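Putative polyphosphate kinase 2 family protein (Arthrobacter aurescens, PDB 3RHF) probably acts as a polyphosphate kinase of the P-loop superfamily, transferring phosphoryl groups between polyphosphate and nucleotides. Local coordinates at residues A13-E18 against L261-G266; G68-P73 against D271-D276; G97-Q102 against G133-F138. All blocks are in the same frame, centred on the assembly; numbering follows the deposited sequence.

From the N terminus, segment 13-18 leads into the short helix 16-19 and is met at the far end of the chain by helix 250-266, so contact 1 closes a loop round nearly the whole α/β core. Contact 2 starts within that loop, where helix 43-69 ends, and is completed beyond it, on the tail after helix 250-266; the two therefore cross. Contact 3 joins the turn that follows helix 88-98 to strand 135-139 and falls within both larger loops. It ties that turn to the parallel sheet, whereas the other two fasten the chain's terminal regions to helices of the core. Contacts 2 and 3 both also touch the second subunit.

Contact 1: A13-E18 against L261-G266; sequences AKSPAE and LLDALG
Ser15 and Asp263 meet through a single hydrogen bond, hydroxyl to carboxylate, which joins the N-terminal arm to helix 250-266. On the aspartate, CB points from the helix toward the arm, and CG stands beside the backbone N and anti to the carbonyl carbon (chi1 -69°). Beyond CG the two oxygens part company. OD1 turns to its own helix and bonds Gln259 NE2 one turn earlier, which should limit rotation of the carboxylate; OD2 reaches across, 2.9 Å from Ser15 OG, and the donor arrives nearly in line with its C-O bond. Pro16 CD is also close, 4.0 Å from Asp263 OD2, with the proline ring and the aspartate side chain at about a right angle.

Ser15 is the N-cap of helix 16-19: its OG accepts from Ala17 N at 3.1 Å while giving its own hydrogen to the aspartate, so one hydroxyl serves both ends of a short relay. With an alanine here, Asp263 OD2 would probably lose its hydroxyl donor and Ala17 N its cap. In the α/β/α sandwich, helix 250-266 packs Leu261 and Leu265 against strand 75-82, and Asp263, on another side of the helix, points toward the arm. Pro16 settles on the same helix over Gln259 and Leu260.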
# COMPACT_ATOMS: atom_id res chain seq x y z
N ALA A 13 -5.35 -7.69 -27.48
CA ALA A 13 -5.35 -8.55 -28.67
C ALA A 13 -4.01 -9.23 -28.75
O ALA A 13 -3.95 -10.40 -29.05
CB ALA A 13 -5.61 -7.78 -29.96
N LYS A 14 -2.93 -8.50 -28.51
CA LYS A 14 -1.64 -9.14 -28.40
C LYS A 14 -1.01 -8.77 -27.04
O LYS A 14 -1.19 -7.64 -26.54
CB LYS A 14 -0.72 -8.82 -29.62
N SER A 15 -0.32 -9.73 -26.44
CA SER A 15 0.30 -9.53 -25.14
C SER A 15 1.39 -8.45 -25.15
O SER A 15 2.23 -8.43 -26.03
CB SER A 15 0.93 -10.83 -24.65
OG SER A 15 1.65 -10.55 -23.45
N PRO A 16 1.40 -7.57 -24.15
CA PRO A 16 2.47 -6.62 -24.04
C PRO A 16 3.85 -7.24 -23.76
O PRO A 16 4.84 -6.58 -23.96
CB PRO A 16 2.07 -5.76 -22.84
CG PRO A 16 0.75 -6.10 -22.52
CD PRO A 16 0.46 -7.45 -23.03
N ALA A 17 3.92 -8.47 -23.29
CA ALA A 17 5.24 -9.10 -23.14
C ALA A 17 5.88 -9.22 -24.53
O ALA A 17 7.08 -9.41 -24.66
CB ALA A 17 5.12 -10.46 -22.47
N GLU A 18 5.06 -9.06 -25.56
CA GLU A 18 5.46 -9.32 -26.93
C GLU A 18 5.66 -8.02 -27.66
O GLU A 18 6.75 -7.78 -28.14
CB GLU A 18 4.39 -10.20 -27.61
CG GLU A 18 4.41 -10.34 -29.15
CD GLU A 18 3.24 -11.22 -29.67
OE1 GLU A 18 3.07 -12.34 -29.12
OE2 GLU A 18 2.49 -10.77 -30.58
N LEU A 261 2.32 -7.49 -15.43
CA LEU A 261 2.25 -8.13 -14.13
C LEU A 261 1.47 -9.41 -14.13
O LEU A 261 1.94 -10.40 -13.62
CB LEU A 261 1.58 -7.21 -13.15
CG LEU A 261 2.41 -6.61 -12.05
CD1 LEU A 261 3.84 -6.26 -12.49
CD2 LEU A 261 1.68 -5.37 -11.58
N LEU A 262 0.25 -9.37 -14.67
CA LEU A 262 -0.63 -10.58 -14.68
C LEU A 262 -0.04 -11.72 -15.50
O LEU A 262 -0.17 -12.87 -15.11
CB LEU A 262 -2.06 -10.29 -15.18
CG LEU A 262 -2.82 -9.28 -14.30
CD1 LEU A 262 -3.92 -8.54 -15.10
CD2 LEU A 262 -3.43 -9.91 -13.06
N ASP A 263 0.54 -11.37 -16.66
CA ASP A 263 1.11 -12.36 -17.56
C ASP A 263 2.38 -12.97 -16.92
O ASP A 263 2.60 -14.15 -17.05
CB ASP A 263 1.43 -11.72 -18.91
CG ASP A 263 0.16 -11.31 -19.74
OD1 ASP A 263 -1.03 -11.55 -19.35
OD2 ASP A 263 0.37 -10.76 -20.86
N ALA A 264 3.19 -12.16 -16.23
CA ALA A 264 4.35 -12.64 -15.47
C ALA A 264 3.91 -13.60 -14.33
O ALA A 264 4.49 -14.66 -14.14
CB ALA A 264 5.15 -11.48 -14.90
N LEU A 265 2.87 -13.21 -13.60
CA LEU A 265 2.33 -14.01 -12.54
C LEU A 265 1.66 -15.26 -13.04
O LEU A 265 1.71 -16.28 -12.39
CB LEU A 265 1.33 -13.20 -11.77
CG LEU A 265 1.89 -12.16 -10.85
CD1 LEU A 265 0.92 -11.16 -10.40
CD2 LEU A 265 2.44 -12.88 -9.68
N GLY A 266 1.02 -15.19 -14.20
CA GLY A 266 0.36 -16.36 -14.83
C GLY A 266 1.37 -17.37 -15.33
O GLY A 266 1.07 -18.55 -15.48

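Contact 2: G68-P73 against D271-D276; sequences GKFGNP and DWPKAD
The Schellman motif that ends helix 43-69 presents Phe70 to Pro273, Lys274 and Asp276 of the extended tail that follows helix 250-266 of the α/β core. Gly71, at positive phi, is its C-prime residue: Asn72 N returns to Glu67 O, and Gly71 N bonds Gly68 O at 3.1 Å. A beta carbon at Gly71 would press on the carbonyl oxygen of Phe70.

The Phe70 ring is the centre of the contact. Over one face lies Pro273, whose CB makes a CH-pi interaction 4.1 Å from the ring centroid and 20° off the normal; it sits toward the rim, nearest Phe70 CG. The far end of the ring meets a charge instead. Asp276 OD1 lies near the ring plane, at the edge formed by CE1 and CZ, with the carboxylate turned 84° from the ring. Such an approach sets the carboxylate oxygen against the ring's C-H rim, which is likely to be mildly favourable. Asp276 reaches this edge because its CG falls between the backbone N and the carbonyl carbon (chi1 54°).

The contact is at the surface of the chain, yet it helps to form the dimer: Trp208 of the second subunit packs on both Phe70 and Pro273 and meets the ring of Trp272. Upstream, Asp271 N bonds Glu67 OE2, a second tie between the tail and helix 43-69. At the charged edge, Asp276 OD1 comes to 3.5 Å from Phe70 CZ.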
# COMPACT_ATOMS: atom_id res chain seq x y z
N GLY A 68 4.12 -18.66 -0.99
CA GLY A 68 5.31 -18.30 -0.24
C GLY A 68 5.22 -18.70 1.24
O GLY A 68 6.19 -19.18 1.80
N LYS A 69 4.06 -18.53 1.86
CA LYS A 69 3.86 -18.89 3.27
C LYS A 69 4.04 -20.40 3.43
O LYS A 69 4.26 -20.86 4.51
CB LYS A 69 2.50 -18.39 3.80
CG LYS A 69 2.05 -18.98 5.18
CD LYS A 69 0.89 -18.20 6.00
CE LYS A 69 0.26 -19.12 7.16
NZ LYS A 69 -0.90 -18.56 8.02
N PHE A 70 3.97 -21.16 2.36
CA PHE A 70 4.04 -22.61 2.44
C PHE A 70 5.34 -23.12 1.85
O PHE A 70 5.42 -24.27 1.45
CB PHE A 70 2.80 -23.24 1.76
CG PHE A 70 1.64 -23.41 2.71
CD1 PHE A 70 1.20 -24.69 3.09
CD2 PHE A 70 1.03 -22.30 3.28
CE1 PHE A 70 0.19 -24.86 4.01
CE2 PHE A 70 0.02 -22.47 4.23
CZ PHE A 70 -0.39 -23.77 4.60
N GLY A 71 6.35 -22.27 1.78
CA GLY A 71 7.66 -22.67 1.23
C GLY A 71 8.00 -22.49 -0.24
O GLY A 71 9.09 -22.82 -0.67
N ASN A 72 7.09 -21.95 -1.04
CA ASN A 72 7.44 -21.64 -2.44
C ASN A 72 8.45 -20.50 -2.49
O ASN A 72 8.30 -19.51 -1.80
CB ASN A 72 6.20 -21.26 -3.25
CG ASN A 72 6.40 -21.48 -4.72
OD1 ASN A 72 7.40 -21.05 -5.28
ND2 ASN A 72 5.47 -22.17 -5.36
N PRO A 73 9.50 -20.64 -3.31
CA PRO A 73 10.43 -19.52 -3.31
C PRO A 73 10.10 -18.41 -4.29
O PRO A 73 10.81 -17.39 -4.31
CB PRO A 73 11.76 -20.18 -3.69
CG PRO A 73 11.41 -21.37 -4.47
CD PRO A 73 10.06 -21.83 -3.99
N ASP A 271 -1.08 -21.86 -7.64
CA ASP A 271 -2.37 -22.28 -7.18
C ASP A 271 -2.35 -22.22 -5.69
O ASP A 271 -1.31 -22.10 -5.08
CB ASP A 271 -2.73 -23.72 -7.62
CG ASP A 271 -4.29 -23.94 -7.72
OD1 ASP A 271 -5.10 -23.03 -7.34
OD2 ASP A 271 -4.71 -25.03 -8.17
N TRP A 272 -3.53 -22.33 -5.11
CA TRP A 272 -3.70 -22.32 -3.69
C TRP A 272 -3.09 -23.54 -3.07
O TRP A 272 -3.28 -24.65 -3.57
CB TRP A 272 -5.19 -22.32 -3.35
CG TRP A 272 -5.93 -21.18 -3.95
CD1 TRP A 272 -6.86 -21.24 -4.93
CD2 TRP A 272 -5.80 -19.80 -3.60
NE1 TRP A 272 -7.33 -19.99 -5.20
CE2 TRP A 272 -6.71 -19.09 -4.39
CE3 TRP A 272 -5.03 -19.11 -2.67
CZ2 TRP A 272 -6.85 -17.72 -4.30
CZ3 TRP A 272 -5.16 -17.75 -2.59
CH2 TRP A 272 -6.06 -17.06 -3.40
N PRO A 273 -2.39 -23.35 -1.96
CA PRO A 273 -1.85 -24.49 -1.20
C PRO A 273 -2.92 -25.40 -0.61
O PRO A 273 -3.96 -24.92 -0.15
CB PRO A 273 -1.03 -23.84 -0.08
CG PRO A 273 -0.83 -22.44 -0.51
CD PRO A 273 -2.01 -22.07 -1.37
N LYS A 274 -2.66 -26.69 -0.68
CA LYS A 274 -3.42 -27.70 0.06
C LYS A 274 -3.25 -27.50 1.56
O LYS A 274 -2.23 -27.05 2.02
CB LYS A 274 -2.92 -29.13 -0.29
CG LYS A 274 -2.94 -29.57 -1.78
CD LYS A 274 -4.24 -29.13 -2.53
CE LYS A 274 -4.59 -30.10 -3.69
NZ LYS A 274 -5.54 -29.48 -4.68
N ALA A 275 -4.24 -27.89 2.33
CA ALA A 275 -4.15 -27.88 3.79
C ALA A 275 -2.99 -28.74 4.24
O ALA A 275 -2.80 -29.81 3.74
CB ALA A 275 -5.43 -28.39 4.37
N ASP A 276 -2.18 -28.24 5.16
CA ASP A 276 -1.18 -29.06 5.89
C ASP A 276 -1.77 -29.71 7.15
O ASP A 276 -1.06 -29.89 8.13
CB ASP A 276 0.01 -28.21 6.32
CG ASP A 276 -0.41 -26.93 7.14
OD1 ASP A 276 -1.47 -26.27 6.82
OD2 ASP A 276 0.34 -26.56 8.09

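Contact 3: G97-Q102 against G133-F138; sequences GAMDPQ and GMVGVF
Met99 and Val135, packed with their side chains at about a right angle, join the turn that follows helix 88-98 to the sheet of this P-loop-type α/β fold. The helix and this turn form part of the beta-alpha-beta crossover from strand 75-82 to strand 104-108, while Val135 begins strand 135-139, which lies between those two in the sheet.

Met99, a selenomethionine, leaves the backbone with CG beside the backbone N (chi1 -67°) and then runs extended, which carries SE across to the branched end of the valine. SE stands 3.9 Å from Val135 CG1 and about as far from CB and CG2, so the selenium rests against the whole isopropyl group; the terminal methyl CE lies alongside CG2. Leu57, Gln61 and Leu64 of helix 43-69 pack round this pair, and Val104 also touches Met99.

The second meeting is of another kind. Met134, also a selenomethionine, leaves the backbone pointing neither toward nor away from segment 97-102, and bends at chi2 and chi3 (-71° and -72°) then bring SE and CE to the backbone oxygen of Gln102. CB of Gln102 points away from the strand, and NE2 bonds Asp139 OD2 of the second subunit. Asp100 forms an Asx turn, its OD2 accepting from Gln102 N at 3.0 Å through its anti lone pair. The carbonyl oxygen of the same residue, Gln102 O, lies 3.5 Å from Met134 CE.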
# COMPACT_ATOMS: atom_id res chain seq x y z
N GLY A 97 -2.38 -0.71 -4.86
CA GLY A 97 -3.72 -0.68 -4.31
C GLY A 97 -4.63 -1.77 -4.77
O GLY A 97 -5.69 -1.97 -4.21
N ALA A 98 -4.28 -2.47 -5.82
CA ALA A 98 -5.08 -3.62 -6.26
C ALA A 98 -4.67 -4.80 -5.42
O ALA A 98 -5.37 -5.80 -5.42
CB ALA A 98 -4.86 -3.94 -7.72
N MSE A 99 -3.53 -4.70 -4.72
CA MSE A 99 -2.96 -5.84 -3.97
C MSE A 99 -3.20 -5.73 -2.47
O MSE A 99 -3.64 -4.70 -1.97
CB MSE A 99 -1.48 -5.95 -4.27
CG MSE A 99 -1.24 -6.33 -5.69
SE MSE A 99 0.63 -6.56 -6.14
CE MSE A 99 0.29 -7.48 -7.80
N ASP A 100 -2.97 -6.82 -1.73
CA ASP A 100 -2.93 -6.72 -0.28
C ASP A 100 -1.55 -6.20 0.10
O ASP A 100 -0.58 -6.83 -0.23
CB ASP A 100 -3.23 -8.05 0.41
CG ASP A 100 -3.49 -7.88 1.95
OD1 ASP A 100 -4.56 -8.36 2.43
OD2 ASP A 100 -2.63 -7.26 2.65
N PRO A 101 -1.48 -5.06 0.81
CA PRO A 101 -0.22 -4.41 1.18
C PRO A 101 0.71 -5.26 2.01
O PRO A 101 1.91 -5.07 1.97
CB PRO A 101 -0.65 -3.17 1.98
CG PRO A 101 -2.05 -3.45 2.44
CD PRO A 101 -2.64 -4.36 1.41
N GLN A 102 0.18 -6.22 2.75
CA GLN A 102 1.03 -7.11 3.50
C GLN A 102 1.74 -8.09 2.59
O GLN A 102 2.65 -8.78 3.02
CB GLN A 102 0.24 -7.77 4.61
CG GLN A 102 -0.22 -6.66 5.65
CD GLN A 102 -1.12 -7.13 6.83
OE1 GLN A 102 -0.87 -8.17 7.45
NE2 GLN A 102 -2.12 -6.30 7.18
N GLY A 133 7.40 -15.07 -1.89
CA GLY A 133 5.99 -14.81 -1.82
C GLY A 133 5.60 -13.35 -1.91
O GLY A 133 4.40 -13.04 -1.81
N MSE A 134 6.56 -12.45 -2.10
CA MSE A 134 6.23 -11.05 -2.12
C MSE A 134 6.25 -10.47 -3.52
O MSE A 134 6.91 -11.03 -4.42
CB MSE A 134 7.18 -10.27 -1.24
CG MSE A 134 7.27 -10.74 0.23
SE MSE A 134 5.66 -10.33 1.25
CE MSE A 134 5.79 -8.39 1.46
N VAL A 135 5.47 -9.40 -3.73
CA VAL A 135 5.59 -8.57 -4.94
C VAL A 135 6.34 -7.35 -4.55
O VAL A 135 5.91 -6.57 -3.72
CB VAL A 135 4.22 -8.15 -5.51
CG1 VAL A 135 4.42 -7.14 -6.64
CG2 VAL A 135 3.42 -9.41 -6.01
N GLY A 136 7.49 -7.18 -5.13
CA GLY A 136 8.28 -5.98 -4.84
C GLY A 136 8.06 -4.94 -5.92
O GLY A 136 8.00 -5.29 -7.14
N VAL A 137 7.91 -3.68 -5.51
CA VAL A 137 7.82 -2.60 -6.48
C VAL A 137 8.89 -1.58 -6.23
O VAL A 137 8.99 -1.01 -5.13
CB VAL A 137 6.42 -1.95 -6.50
CG1 VAL A 137 6.45 -0.70 -7.41
CG2 VAL A 137 5.35 -2.97 -6.95
N PHE A 138 9.71 -1.37 -7.27
CA PHE A 138 10.74 -0.32 -7.31
C PHE A 138 10.29 0.88 -8.17
O PHE A 138 10.28 0.81 -9.42
CB PHE A 138 12.06 -0.86 -7.89
CG PHE A 138 12.89 -1.76 -6.96
CD1 PHE A 138 12.51 -2.05 -5.66
CD2 PHE A 138 14.09 -2.29 -7.43
CE1 PHE A 138 13.32 -2.89 -4.82
CE2 PHE A 138 14.88 -3.14 -6.64
CZ PHE A 138 14.49 -3.43 -5.33